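Local coordinates for spindle pole body-associated protein VIK1 (Candida glabrata, PDB 4GKP) that probably binds microtubules as the noncatalytic partner of the kinesin Kar3, this piece comprising its truncated neck and C-terminal motor homology domain, at residues Glu37-Met42 and Asp258-Ser263; Asn84-Gly89 and Pro215-Ser220; Tyr209-Tyr214 and Ser253-Asp258; Lys237-Thr242 and Ser264-Ile269. All blocks are in the same frame, centred on the assembly; numbering follows the deposited sequence.

How the interactions relate
Helix 256-266 is the thread that joins this example: interactions 1, 3 and 4 all use it, and interactions 1 and 3 share Asp258. Interaction 2 fastens helix 214-219 to strand 83-88 and touches each of the others, its centre about 9 Å from that of interaction 4 and about 11 Å from that of interaction 3. It meets interaction 1 through Leu262 CD2 and Leu217 CD2, 3.8 Å apart. A probable hydrogen bond of 2.7 Å between Tyr214 OH and Gly89 O ties it to interaction 3. Toward interaction 4 the link is aromatic, with Phe86 CE1 3.5 Å from Phe239 CE1. Interactions 3 and 4 do not touch, their nearest atoms lying about 7 Å apart.

Interaction 1: Glu37-Met42 and Asp258-Ser263; sequences ESIEDM and DILKLS
Asp41 OD1, on the side chain that faces Leu260 from the strand, is gripped by two backbone amides of the turn that follows: Asn44 N bonds to it, and Lys43 N adds a weaker bond. The carboxylate is therefore held by the turn after the strand, and what it offers the helix is a loose contact, OD2 lying 4.4 Å from Leu260 CD1. The other branch of the same leucine does the apolar work, its CD2 coming 4.2 Å from CD1 of Ile39. Here the two side chains cross at about a right angle. The CG of Leu260 stands anti to its carbonyl carbon (chi1 -69°), and a chi2 of 175° extends the CD1 branch toward Asp41, leaving CD2 to turn to Ile39. That carbonyl is not idle: Leu260 O receives Ser263 OG at 2.6 Å, in the carbonyl plane and on a lone pair, which satisfies the serine hydroxyl within the helix. Ile39 and Asp41 turn the same way because they are two apart in an extended strand, while Glu40 between them faces away. Just upstream, Glu37 and Ser38 both face Asn33 in a G1 beta bulge. The contact joins helix 256-266 to a small three-stranded antiparallel sheet, probably the small beta lobe of the kinesin-like fold. Strand 38-41 is its middle member, flanked by strands 30-33 and 46-49; Leu30, Tyr48 and Phe50 also touch Leu260, while Ile259 and Leu262 of the same helix pack on helix 214-219.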
loop_
_atom_site.group_PDB
_atom_site.type_symbol
_atom_site.label_atom_id
_atom_site.label_comp_id
_atom_site.label_asym_id
_atom_site.label_seq_id
_atom_site.Cartn_x
_atom_site.Cartn_y
_atom_site.Cartn_z
ATOM N N GLU A 37 -19.514 -7.301 -4.111
ATOM C CA GLU A 37 -18.194 -6.892 -3.579
ATOM C C GLU A 37 -18.142 -7.028 -2.051
ATOM O O GLU A 37 -17.649 -6.145 -1.335
ATOM C CB GLU A 37 -17.798 -5.464 -4.020
ATOM C CG GLU A 37 -18.081 -5.114 -5.479
ATOM C CD GLU A 37 -17.083 -5.694 -6.469
ATOM O OE1 GLU A 37 -16.225 -6.519 -6.097
ATOM O OE2 GLU A 37 -17.162 -5.308 -7.650
ATOM N N SER A 38 -18.663 -8.144 -1.562
ATOM C CA SER A 38 -18.758 -8.364 -0.132
ATOM C C SER A 38 -18.178 -9.708 0.250
ATOM O O SER A 38 -18.137 -10.644 -0.548
ATOM C CB SER A 38 -20.217 -8.288 0.329
ATOM O OG SER A 38 -20.938 -9.442 -0.082
ATOM N N ILE A 39 -17.722 -9.789 1.488
ATOM C CA ILE A 39 -17.306 -11.052 2.067
ATOM C C ILE A 39 -18.080 -11.238 3.372
ATOM O O ILE A 39 -18.038 -10.385 4.269
ATOM C CB ILE A 39 -15.778 -11.096 2.319
ATOM C CG1 ILE A 39 -15.005 -10.815 1.027
ATOM C CG2 ILE A 39 -15.361 -12.442 2.900
ATOM C CD1 ILE A 39 -13.537 -10.513 1.250
ATOM N N GLU A 40 -18.824 -12.333 3.461
ATOM C CA GLU A 40 -19.435 -12.676 4.727
ATOM C C GLU A 40 -18.558 -13.659 5.482
ATOM O O GLU A 40 -18.141 -14.681 4.944
ATOM C CB GLU A 40 -20.861 -13.213 4.583
ATOM C CG GLU A 40 -21.432 -13.623 5.936
ATOM C CD GLU A 40 -22.928 -13.843 5.942
ATOM O OE1 GLU A 40 -23.463 -14.425 4.970
ATOM O OE2 GLU A 40 -23.559 -13.445 6.950
ATOM N N ASP A 41 -18.290 -13.300 6.731
ATOM C CA ASP A 41 -17.589 -14.121 7.695
ATOM C C ASP A 41 -18.630 -14.954 8.473
ATOM O O ASP A 41 -19.283 -14.456 9.389
ATOM C CB ASP A 41 -16.834 -13.168 8.619
ATOM C CG ASP A 41 -15.930 -13.868 9.596
ATOM O OD1 ASP A 41 -16.129 -15.077 9.856
ATOM O OD2 ASP A 41 -15.016 -13.183 10.116
ATOM N N MET A 42 -18.798 -16.214 8.091
ATOM C CA MET A 42 -19.779 -17.091 8.746
ATOM C C MET A 42 -19.319 -17.514 10.154
ATOM O O MET A 42 -20.137 -17.921 10.986
ATOM C CB MET A 42 -20.068 -18.335 7.894
ATOM C CG MET A 42 -20.414 -18.069 6.431
ATOM S SD MET A 42 -22.016 -17.276 6.163
ATOM N N ASP A 258 -8.969 -11.119 11.414
ATOM C CA ASP A 258 -8.469 -9.853 11.956
ATOM C C ASP A 258 -8.152 -8.857 10.839
ATOM O O ASP A 258 -8.384 -7.655 10.981
ATOM C CB ASP A 258 -7.236 -10.090 12.828
ATOM C CG ASP A 258 -7.580 -10.756 14.153
ATOM O OD1 ASP A 258 -8.363 -10.178 14.934
ATOM O OD2 ASP A 258 -7.067 -11.860 14.413
ATOM N N ILE A 259 -7.631 -9.358 9.727
ATOM C CA ILE A 259 -7.442 -8.520 8.546
ATOM C C ILE A 259 -8.788 -7.922 8.124
ATOM O O ILE A 259 -8.899 -6.704 7.951
ATOM C CB ILE A 259 -6.788 -9.292 7.380
ATOM C CG1 ILE A 259 -5.325 -9.627 7.739
ATOM C CG2 ILE A 259 -6.925 -8.490 6.091
ATOM C CD1 ILE A 259 -4.659 -10.667 6.856
ATOM N N LEU A 260 -9.807 -8.778 8.002
ATOM C CA LEU A 260 -11.165 -8.318 7.718
ATOM C C LEU A 260 -11.658 -7.293 8.734
ATOM O O LEU A 260 -12.127 -6.214 8.352
ATOM C CB LEU A 260 -12.147 -9.491 7.621
ATOM C CG LEU A 260 -11.996 -10.429 6.421
ATOM C CD1 LEU A 260 -12.966 -11.592 6.545
ATOM C CD2 LEU A 260 -12.232 -9.696 5.114
ATOM N N LYS A 261 -11.546 -7.614 10.022
ATOM C CA LYS A 261 -11.978 -6.672 11.069
ATOM C C LYS A 261 -11.263 -5.332 10.881
ATOM O O LYS A 261 -11.892 -4.272 10.859
ATOM C CB LYS A 261 -11.747 -7.237 12.485
ATOM N N LEU A 262 -9.947 -5.401 10.717
ATOM C CA LEU A 262 -9.126 -4.221 10.429
ATOM C C LEU A 262 -9.650 -3.368 9.260
ATOM O O LEU A 262 -9.660 -2.134 9.349
ATOM C CB LEU A 262 -7.683 -4.656 10.176
ATOM C CG LEU A 262 -6.595 -3.609 10.042
ATOM C CD1 LEU A 262 -6.534 -2.714 11.272
ATOM C CD2 LEU A 262 -5.277 -4.329 9.820
ATOM N N SER A 263 -10.092 -4.017 8.177
ATOM C CA SER A 263 -10.624 -3.285 7.021
ATOM C C SER A 263 -11.858 -2.464 7.399
ATOM O O SER A 263 -12.030 -1.330 6.930
ATOM C CB SER A 263 -10.881 -4.210 5.820
ATOM O OG SER A 263 -11.936 -5.119 6.045
#

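Interaction 2: Asn84-Gly89 and Pro215-Ser220; sequences NLFSVG and PILKRS
Leu217 overlaps the CD2-CE2 side of the Phe86 ring, its CD1 resting 3.9 Å from Phe86 CE2 in an oblique approach. The two side chains slide past each other in opposite directions, one coming from strand 83-88 and the other from helix 214-219. The second methyl of the leucine is looser: Leu217 CD2 lies 4.4 Å from CG2 of Val88. A CG placed opposite the backbone nitrogen (chi1 -167°) sends the fork off the helix toward the strand, where Phe86 and Val88, two residues apart, present their side chains on the same side. Strand 83-88 runs parallel to strands 201-208 and 246-250 in the large mixed sheet. In catalytic kinesins the corresponding strand leads into the nucleotide-binding P-loop; this protein keeps the motor-like fold but is noncatalytic. Around the leucine, Ile208, Leu235 and Leu266 supply more hydrocarbon, and Phe86 also meets the ring of Phe246. Ile216 O takes two donors from Ser220, OG at 2.7 Å and N at 3.0 Å, from opposite faces of its plane. Chemically the contact is wholly apolar, a branched aliphatic tip set against a ring and a valine, so what it contributes is burial and shape rather than a directed bond.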
loop_
_atom_site.group_PDB
_atom_site.type_symbol
_atom_site.label_atom_id
_atom_site.label_comp_id
_atom_site.label_asym_id
_atom_site.label_seq_id
_atom_site.Cartn_x
_atom_site.Cartn_y
_atom_site.Cartn_z
ATOM N N ASN A 84 -1.244 7.614 -1.030
ATOM C CA ASN A 84 -0.665 6.395 -0.495
ATOM C C ASN A 84 -1.393 5.133 -0.965
ATOM O O ASN A 84 -2.517 5.203 -1.477
ATOM C CB ASN A 84 -0.623 6.469 1.032
ATOM C CG ASN A 84 -1.992 6.329 1.665
ATOM O OD1 ASN A 84 -2.648 5.302 1.515
ATOM N ND2 ASN A 84 -2.429 7.356 2.386
ATOM N N LEU A 85 -0.729 3.994 -0.785
ATOM C CA LEU A 85 -1.368 2.697 -0.911
ATOM C C LEU A 85 -0.854 1.867 0.246
ATOM O O LEU A 85 0.354 1.814 0.463
ATOM C CB LEU A 85 -1.028 2.008 -2.249
ATOM C CG LEU A 85 -1.500 0.557 -2.437
ATOM C CD1 LEU A 85 -3.026 0.428 -2.466
ATOM C CD2 LEU A 85 -0.885 -0.082 -3.683
ATOM N N PHE A 86 -1.771 1.238 0.990
ATOM C CA PHE A 86 -1.391 0.284 2.033
ATOM C C PHE A 86 -1.597 -1.133 1.559
ATOM O O PHE A 86 -2.650 -1.451 1.022
ATOM C CB PHE A 86 -2.260 0.448 3.261
ATOM C CG PHE A 86 -1.897 1.611 4.120
ATOM C CD1 PHE A 86 -2.309 2.898 3.777
ATOM C CD2 PHE A 86 -1.181 1.410 5.304
ATOM C CE1 PHE A 86 -1.989 3.972 4.587
ATOM C CE2 PHE A 86 -0.852 2.479 6.118
ATOM C CZ PHE A 86 -1.263 3.764 5.758
ATOM N N SER A 87 -0.597 -1.980 1.762
ATOM C CA SER A 87 -0.738 -3.399 1.480
ATOM C C SER A 87 -0.692 -4.142 2.808
ATOM O O SER A 87 0.335 -4.112 3.511
ATOM C CB SER A 87 0.369 -3.891 0.550
ATOM O OG SER A 87 0.357 -5.311 0.473
ATOM N N VAL A 88 -1.821 -4.773 3.147
ATOM C CA VAL A 88 -2.027 -5.452 4.435
ATOM C C VAL A 88 -2.264 -6.950 4.207
ATOM O O VAL A 88 -3.150 -7.334 3.450
ATOM C CB VAL A 88 -3.214 -4.839 5.215
ATOM C CG1 VAL A 88 -3.417 -5.541 6.566
ATOM C CG2 VAL A 88 -3.044 -3.329 5.380
ATOM N N GLY A 89 -1.456 -7.781 4.859
ATOM C CA GLY A 89 -1.474 -9.233 4.670
ATOM C C GLY A 89 -0.732 -9.959 5.784
ATOM O O GLY A 89 -0.719 -9.508 6.933
ATOM N N PRO A 215 -3.203 -3.617 15.576
ATOM C CA PRO A 215 -3.681 -2.708 16.635
ATOM C C PRO A 215 -3.197 -1.258 16.513
ATOM O O PRO A 215 -3.991 -0.321 16.732
ATOM C CB PRO A 215 -3.132 -3.346 17.912
ATOM C CG PRO A 215 -3.090 -4.801 17.593
ATOM C CD PRO A 215 -2.644 -4.856 16.156
ATOM N N ILE A 216 -1.922 -1.077 16.157
ATOM C CA ILE A 216 -1.359 0.268 15.952
ATOM C C ILE A 216 -2.063 0.966 14.787
ATOM O O ILE A 216 -2.428 2.144 14.877
ATOM C CB ILE A 216 0.170 0.245 15.706
ATOM C CG1 ILE A 216 0.917 -0.317 16.923
ATOM N N LEU A 217 -2.271 0.221 13.702
ATOM C CA LEU A 217 -3.001 0.747 12.555
ATOM C C LEU A 217 -4.424 1.127 12.978
ATOM O O LEU A 217 -4.821 2.277 12.823
ATOM C CB LEU A 217 -2.986 -0.259 11.396
ATOM C CG LEU A 217 -3.420 0.193 9.998
ATOM C CD1 LEU A 217 -2.452 1.211 9.430
ATOM C CD2 LEU A 217 -3.517 -1.009 9.073
ATOM N N LYS A 218 -5.162 0.173 13.544
ATOM C CA LYS A 218 -6.494 0.442 14.101
ATOM C C LYS A 218 -6.517 1.732 14.937
ATOM O O LYS A 218 -7.276 2.650 14.632
ATOM C CB LYS A 218 -6.999 -0.751 14.923
ATOM N N ARG A 219 -5.664 1.806 15.963
ATOM C CA ARG A 219 -5.579 2.988 16.840
ATOM C C ARG A 219 -5.405 4.288 16.050
ATOM O O ARG A 219 -6.011 5.309 16.385
ATOM C CB ARG A 219 -4.457 2.838 17.881
ATOM C CG ARG A 219 -4.788 1.921 19.056
ATOM C CD ARG A 219 -3.832 2.119 20.227
ATOM N NE ARG A 219 -2.509 1.526 20.006
ATOM C CZ ARG A 219 -1.409 2.211 19.687
ATOM N NH1 ARG A 219 -1.441 3.534 19.549
ATOM N NH2 ARG A 219 -0.261 1.568 19.507
ATOM N N SER A 220 -4.582 4.248 15.002
ATOM C CA SER A 220 -4.479 5.361 14.062
ATOM C C SER A 220 -5.788 5.467 13.274
ATOM O O SER A 220 -6.301 6.559 13.034
ATOM C CB SER A 220 -3.313 5.132 13.106
ATOM O OG SER A 220 -2.169 4.643 13.783
#

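Interaction 3: Tyr209-Tyr214 and Ser253-Asp258; sequences YQPSIY and SAEVYD
This is a partly buried contact made mainly by the carbon portions of polar residues, between the loop that follows strand 201-208 and the turn that opens helix 256-266. That strand lies beside strand 83-88, the P-loop strand's equivalent, so the loop probably corresponds to the switch II region of catalytic kinesins. Glu255 carries the contact. Its CG lies 3.6 Å from CG of Pro211. A bend at the second torsion (chi2 89°) folds the glutamate chain so that it passes obliquely across the proline, OE1 also coming 3.7 Å from Pro211 CG. Nearer the backbone, Glu255 CB sits at the edge of the Tyr214 ring, close to its plane and 4.0 Å from Tyr214 OH. One turn further on, Asp258 CB approaches the same ring obliquely, 4.3 Å from Tyr214 CD2. The tyrosine is held from two directions: Pro211 CA stands 3.6 Å above the centre of one ring face, and the Tyr214 hydroxyl is bonded to Gly89 O, just past the end of strand 83-88. Residues Ser253 to Val256 form a type I turn, which brings Glu255 up to the loop. Both acids lie at the amino-terminal end of a helix, where the helix dipole would probably favour their negative charge. The contact itself is made mostly by carbon atoms, with no polar bond formed across it, and depends on van der Waals fit.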
loop_
_atom_site.group_PDB
_atom_site.type_symbol
_atom_site.label_atom_id
_atom_site.label_comp_id
_atom_site.label_asym_id
_atom_site.label_seq_id
_atom_site.Cartn_x
_atom_site.Cartn_y
_atom_site.Cartn_z
ATOM N N TYR A 209 2.747 -6.430 7.190
ATOM C CA TYR A 209 2.631 -7.891 7.162
ATOM C C TYR A 209 2.912 -8.560 8.515
ATOM O O TYR A 209 3.100 -9.775 8.565
ATOM C CB TYR A 209 3.542 -8.500 6.092
ATOM C CG TYR A 209 3.351 -7.909 4.721
ATOM C CD1 TYR A 209 2.073 -7.771 4.177
ATOM C CD2 TYR A 209 4.443 -7.501 3.958
ATOM C CE1 TYR A 209 1.890 -7.224 2.927
ATOM C CE2 TYR A 209 4.271 -6.955 2.698
ATOM C CZ TYR A 209 2.990 -6.820 2.191
ATOM O OH TYR A 209 2.781 -6.288 0.943
ATOM N N GLN A 210 2.936 -7.771 9.595
ATOM C CA GLN A 210 3.115 -8.290 10.946
ATOM C C GLN A 210 1.856 -8.038 11.784
ATOM O O GLN A 210 1.519 -6.884 12.067
ATOM C CB GLN A 210 4.366 -7.689 11.603
ATOM C CG GLN A 210 4.644 -8.151 13.036
ATOM N N PRO A 211 1.156 -9.123 12.187
ATOM C CA PRO A 211 -0.115 -9.082 12.938
ATOM C C PRO A 211 -0.076 -8.196 14.183
ATOM O O PRO A 211 -1.080 -7.567 14.524
ATOM C CB PRO A 211 -0.337 -10.544 13.330
ATOM C CG PRO A 211 0.350 -11.313 12.255
ATOM C CD PRO A 211 1.567 -10.511 11.893
ATOM N N SER A 212 1.078 -8.155 14.841
ATOM C CA SER A 212 1.360 -7.214 15.924
ATOM C C SER A 212 0.985 -5.764 15.606
ATOM O O SER A 212 0.591 -5.016 16.506
ATOM C CB SER A 212 2.850 -7.280 16.280
ATOM O OG SER A 212 3.316 -6.038 16.786
ATOM N N ILE A 213 1.117 -5.364 14.337
ATOM C CA ILE A 213 0.924 -3.962 13.967
ATOM C C ILE A 213 -0.540 -3.561 13.738
ATOM O O ILE A 213 -0.888 -2.369 13.849
ATOM C CB ILE A 213 1.817 -3.550 12.772
ATOM C CG1 ILE A 213 3.281 -3.971 12.996
ATOM C CG2 ILE A 213 1.713 -2.053 12.513
ATOM C CD1 ILE A 213 3.974 -3.331 14.187
ATOM N N TYR A 214 -1.400 -4.540 13.446
ATOM C CA TYR A 214 -2.830 -4.259 13.200
ATOM C C TYR A 214 -3.436 -3.331 14.267
ATOM O O TYR A 214 -4.099 -2.358 13.912
ATOM C CB TYR A 214 -3.691 -5.536 13.041
ATOM C CG TYR A 214 -3.248 -6.573 12.004
ATOM C CD1 TYR A 214 -2.480 -6.225 10.894
ATOM C CD2 TYR A 214 -3.655 -7.899 12.123
ATOM C CE1 TYR A 214 -2.092 -7.173 9.957
ATOM C CE2 TYR A 214 -3.283 -8.849 11.193
ATOM C CZ TYR A 214 -2.497 -8.485 10.114
ATOM O OH TYR A 214 -2.124 -9.446 9.193
ATOM N N SER A 253 -4.560 -17.681 5.706
ATOM C CA SER A 253 -3.995 -17.304 6.997
ATOM C C SER A 253 -4.963 -17.329 8.174
ATOM O O SER A 253 -6.170 -17.148 8.014
ATOM C CB SER A 253 -3.373 -15.905 6.890
ATOM O OG SER A 253 -2.384 -15.870 5.872
ATOM N N ALA A 254 -4.403 -17.527 9.362
ATOM C CA ALA A 254 -5.164 -17.485 10.607
ATOM C C ALA A 254 -5.523 -16.050 10.996
ATOM O O ALA A 254 -6.416 -15.837 11.816
ATOM C CB ALA A 254 -4.381 -18.169 11.726
ATOM N N GLU A 255 -4.828 -15.076 10.403
ATOM C CA GLU A 255 -5.097 -13.650 10.640
ATOM C C GLU A 255 -6.207 -13.055 9.762
ATOM O O GLU A 255 -6.570 -11.891 9.946
ATOM C CB GLU A 255 -3.823 -12.809 10.467
ATOM C CG GLU A 255 -2.697 -13.141 11.433
ATOM C CD GLU A 255 -1.784 -14.236 10.907
ATOM O OE1 GLU A 255 -0.910 -14.698 11.675
ATOM O OE2 GLU A 255 -1.941 -14.639 9.727
ATOM N N VAL A 256 -6.751 -13.848 8.833
ATOM C CA VAL A 256 -7.719 -13.353 7.853
ATOM C C VAL A 256 -8.904 -12.624 8.502
ATOM O O VAL A 256 -9.271 -11.522 8.072
ATOM C CB VAL A 256 -8.139 -14.454 6.835
ATOM C CG1 VAL A 256 -8.984 -15.554 7.481
ATOM C CG2 VAL A 256 -8.862 -13.839 5.645
ATOM N N TYR A 257 -9.453 -13.204 9.570
ATOM C CA TYR A 257 -10.571 -12.595 10.316
ATOM C C TYR A 257 -10.194 -11.230 10.912
ATOM O O TYR A 257 -10.997 -10.294 10.903
ATOM C CB TYR A 257 -11.129 -13.581 11.387
ATOM C CG TYR A 257 -11.391 -14.975 10.805
ATOM C CD1 TYR A 257 -12.513 -15.227 10.000
ATOM C CD2 TYR A 257 -10.492 -16.023 11.013
ATOM C CE1 TYR A 257 -12.734 -16.478 9.438
ATOM C CE2 TYR A 257 -10.704 -17.277 10.457
ATOM C CZ TYR A 257 -11.825 -17.498 9.672
ATOM O OH TYR A 257 -12.031 -18.738 9.117
ATOM N N ASP A 258 -8.969 -11.119 11.414
ATOM C CA ASP A 258 -8.469 -9.853 11.956
ATOM C C ASP A 258 -8.152 -8.857 10.839
ATOM O O ASP A 258 -8.384 -7.655 10.981
ATOM C CB ASP A 258 -7.236 -10.090 12.828
ATOM C CG ASP A 258 -7.580 -10.756 14.153
ATOM O OD1 ASP A 258 -8.363 -10.178 14.934
ATOM O OD2 ASP A 258 -7.067 -11.860 14.413
#

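Interaction 4: Lys237-Thr242 and Ser264-Ile269; sequences KIFHDT and SHLSFI
Ile269 CD1 stands almost squarely over one face of the Phe239 ring, 3.6 Å from its centroid and 10° off the normal, a CH-pi contact. Leu266 meets the far end of the same ring, its CD2 lying 3.9 Å from Phe239 CZ in an oblique approach, the two side chains crossing at about a right angle. The ring is sent across from helix 230-241 by a CG anti to the carbonyl carbon (chi1 -62°). Phe86 of strand 83-88 also meets it. The two aliphatic partners are brought together by a type I turn from Leu266 to Ile269 near the end of helix 256-266; the weak bond from Ile269 N to Leu266 O spans 3.3 Å. In kinesins with an N-terminal motor the last helix leads into the neck linker, and here the segment after this helix may lead into the neck mimic known to dock in this protein. Ser267 OG reaches back to Ser264 O in the preceding helical turn, at 2.7 Å. Behind Phe239, the end of its helix is secured by Thr242, whose OG1 reaches Ile238 O at 2.7 Å while its N reaches the same oxygen from the opposite face; Asn84 ND2 bonds to that hydroxyl oxygen in turn. On the outer side, Lys237 NZ forms a 2.6 Å salt bridge to Asp241 OD2, met from above the carboxylate plane, and also bonds to Glu149 O.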
loop_
_atom_site.group_PDB
_atom_site.type_symbol
_atom_site.label_atom_id
_atom_site.label_comp_id
_atom_site.label_asym_id
_atom_site.label_seq_id
_atom_site.Cartn_x
_atom_site.Cartn_y
_atom_site.Cartn_z
ATOM N N LYS A 237 -0.338 11.063 10.318
ATOM C CA LYS A 237 0.060 12.108 9.368
ATOM C C LYS A 237 -0.310 11.723 7.915
ATOM O O LYS A 237 -0.757 12.580 7.140
ATOM C CB LYS A 237 1.562 12.393 9.497
ATOM C CG LYS A 237 2.157 13.308 8.436
ATOM C CD LYS A 237 1.681 14.740 8.591
ATOM C CE LYS A 237 2.023 15.560 7.360
ATOM N NZ LYS A 237 1.309 16.868 7.348
ATOM N N ILE A 238 -0.141 10.434 7.585
ATOM C CA ILE A 238 -0.488 9.854 6.280
ATOM C C ILE A 238 -2.011 9.828 6.043
ATOM O O ILE A 238 -2.483 10.308 4.994
ATOM C CB ILE A 238 0.161 8.448 6.116
ATOM C CG1 ILE A 238 1.681 8.572 6.005
ATOM C CG2 ILE A 238 -0.372 7.709 4.909
ATOM C CD1 ILE A 238 2.435 7.303 6.329
ATOM N N PHE A 239 -2.778 9.303 7.013
ATOM C CA PHE A 239 -4.258 9.318 6.923
ATOM C C PHE A 239 -4.842 10.731 6.863
ATOM O O PHE A 239 -5.904 10.937 6.262
ATOM C CB PHE A 239 -4.944 8.543 8.060
ATOM C CG PHE A 239 -4.612 7.078 8.101
ATOM C CD1 PHE A 239 -4.589 6.313 6.939
ATOM C CD2 PHE A 239 -4.344 6.451 9.314
ATOM C CE1 PHE A 239 -4.281 4.966 6.982
ATOM C CE2 PHE A 239 -4.033 5.103 9.365
ATOM C CZ PHE A 239 -4.001 4.360 8.197
ATOM N N HIS A 240 -4.161 11.701 7.473
ATOM C CA HIS A 240 -4.701 13.058 7.504
ATOM C C HIS A 240 -4.304 13.891 6.329
ATOM O O HIS A 240 -5.081 14.727 5.890
ATOM C CB HIS A 240 -4.335 13.783 8.803
ATOM C CG HIS A 240 -5.023 15.125 8.967
ATOM N ND1 HIS A 240 -4.398 16.297 8.728
ATOM C CD2 HIS A 240 -6.331 15.446 9.338
ATOM C CE1 HIS A 240 -5.254 17.317 8.944
ATOM N NE2 HIS A 240 -6.438 16.796 9.315
ATOM N N ASP A 241 -3.094 13.686 5.811
ATOM C CA ASP A 241 -2.542 14.594 4.806
ATOM C C ASP A 241 -2.297 14.026 3.404
ATOM O O ASP A 241 -1.771 14.735 2.540
ATOM C CB ASP A 241 -1.288 15.260 5.357
ATOM C CG ASP A 241 -1.617 16.335 6.373
ATOM O OD1 ASP A 241 -2.321 17.301 6.009
ATOM O OD2 ASP A 241 -1.181 16.213 7.534
ATOM N N THR A 242 -2.673 12.759 3.192
ATOM C CA THR A 242 -2.590 12.109 1.879
ATOM C C THR A 242 -3.882 11.337 1.645
ATOM O O THR A 242 -4.504 10.889 2.607
ATOM C CB THR A 242 -1.370 11.143 1.752
ATOM O OG1 THR A 242 -1.593 9.946 2.496
ATOM C CG2 THR A 242 -0.098 11.771 2.254
ATOM N N SER A 264 -12.686 -3.034 8.272
ATOM C CA SER A 264 -13.883 -2.366 8.802
ATOM C C SER A 264 -13.595 -1.002 9.463
ATOM O O SER A 264 -14.346 -0.042 9.272
ATOM C CB SER A 264 -14.610 -3.297 9.784
ATOM O OG SER A 264 -15.718 -2.652 10.381
ATOM N N HIS A 265 -12.516 -0.923 10.236
ATOM C CA HIS A 265 -12.113 0.342 10.854
ATOM C C HIS A 265 -11.505 1.290 9.862
ATOM O O HIS A 265 -11.751 2.491 9.924
ATOM C CB HIS A 265 -11.161 0.111 12.026
ATOM C CG HIS A 265 -11.766 -0.707 13.146
ATOM N ND1 HIS A 265 -12.802 -0.267 13.890
ATOM C CD2 HIS A 265 -11.448 -1.978 13.627
ATOM C CE1 HIS A 265 -13.131 -1.206 14.801
ATOM N NE2 HIS A 265 -12.298 -2.251 14.640
ATOM N N LEU A 266 -10.719 0.760 8.923
ATOM C CA LEU A 266 -10.056 1.586 7.913
ATOM C C LEU A 266 -11.038 2.138 6.886
ATOM O O LEU A 266 -10.721 3.085 6.168
ATOM C CB LEU A 266 -8.952 0.799 7.217
ATOM C CG LEU A 266 -7.731 0.487 8.071
ATOM C CD1 LEU A 266 -6.899 -0.616 7.429
ATOM C CD2 LEU A 266 -6.916 1.748 8.266
ATOM N N SER A 267 -12.234 1.549 6.841
ATOM C CA SER A 267 -13.287 1.963 5.917
ATOM C C SER A 267 -13.867 3.332 6.249
ATOM O O SER A 267 -14.681 3.852 5.496
ATOM C CB SER A 267 -14.413 0.926 5.893
ATOM O OG SER A 267 -15.267 1.063 7.019
ATOM N N PHE A 268 -13.454 3.911 7.374
ATOM C CA PHE A 268 -13.967 5.226 7.789
ATOM C C PHE A 268 -13.023 6.403 7.485
ATOM O O PHE A 268 -13.369 7.558 7.746
ATOM C CB PHE A 268 -14.362 5.215 9.281
ATOM C CG PHE A 268 -15.621 4.433 9.577
ATOM C CD1 PHE A 268 -16.870 4.895 9.145
ATOM C CD2 PHE A 268 -15.564 3.238 10.295
ATOM C CE1 PHE A 268 -18.030 4.179 9.412
ATOM C CE2 PHE A 268 -16.723 2.517 10.570
ATOM C CZ PHE A 268 -17.957 2.988 10.128
ATOM N N ILE A 269 -11.840 6.106 6.940
ATOM C CA ILE A 269 -10.820 7.126 6.660
ATOM C C ILE A 269 -11.239 7.983 5.473
ATOM O O ILE A 269 -11.623 7.458 4.417
ATOM C CB ILE A 269 -9.411 6.498 6.483
ATOM C CG1 ILE A 269 -8.758 6.307 7.854
ATOM C CG2 ILE A 269 -8.501 7.360 5.609
ATOM C CD1 ILE A 269 -7.859 5.096 7.940
#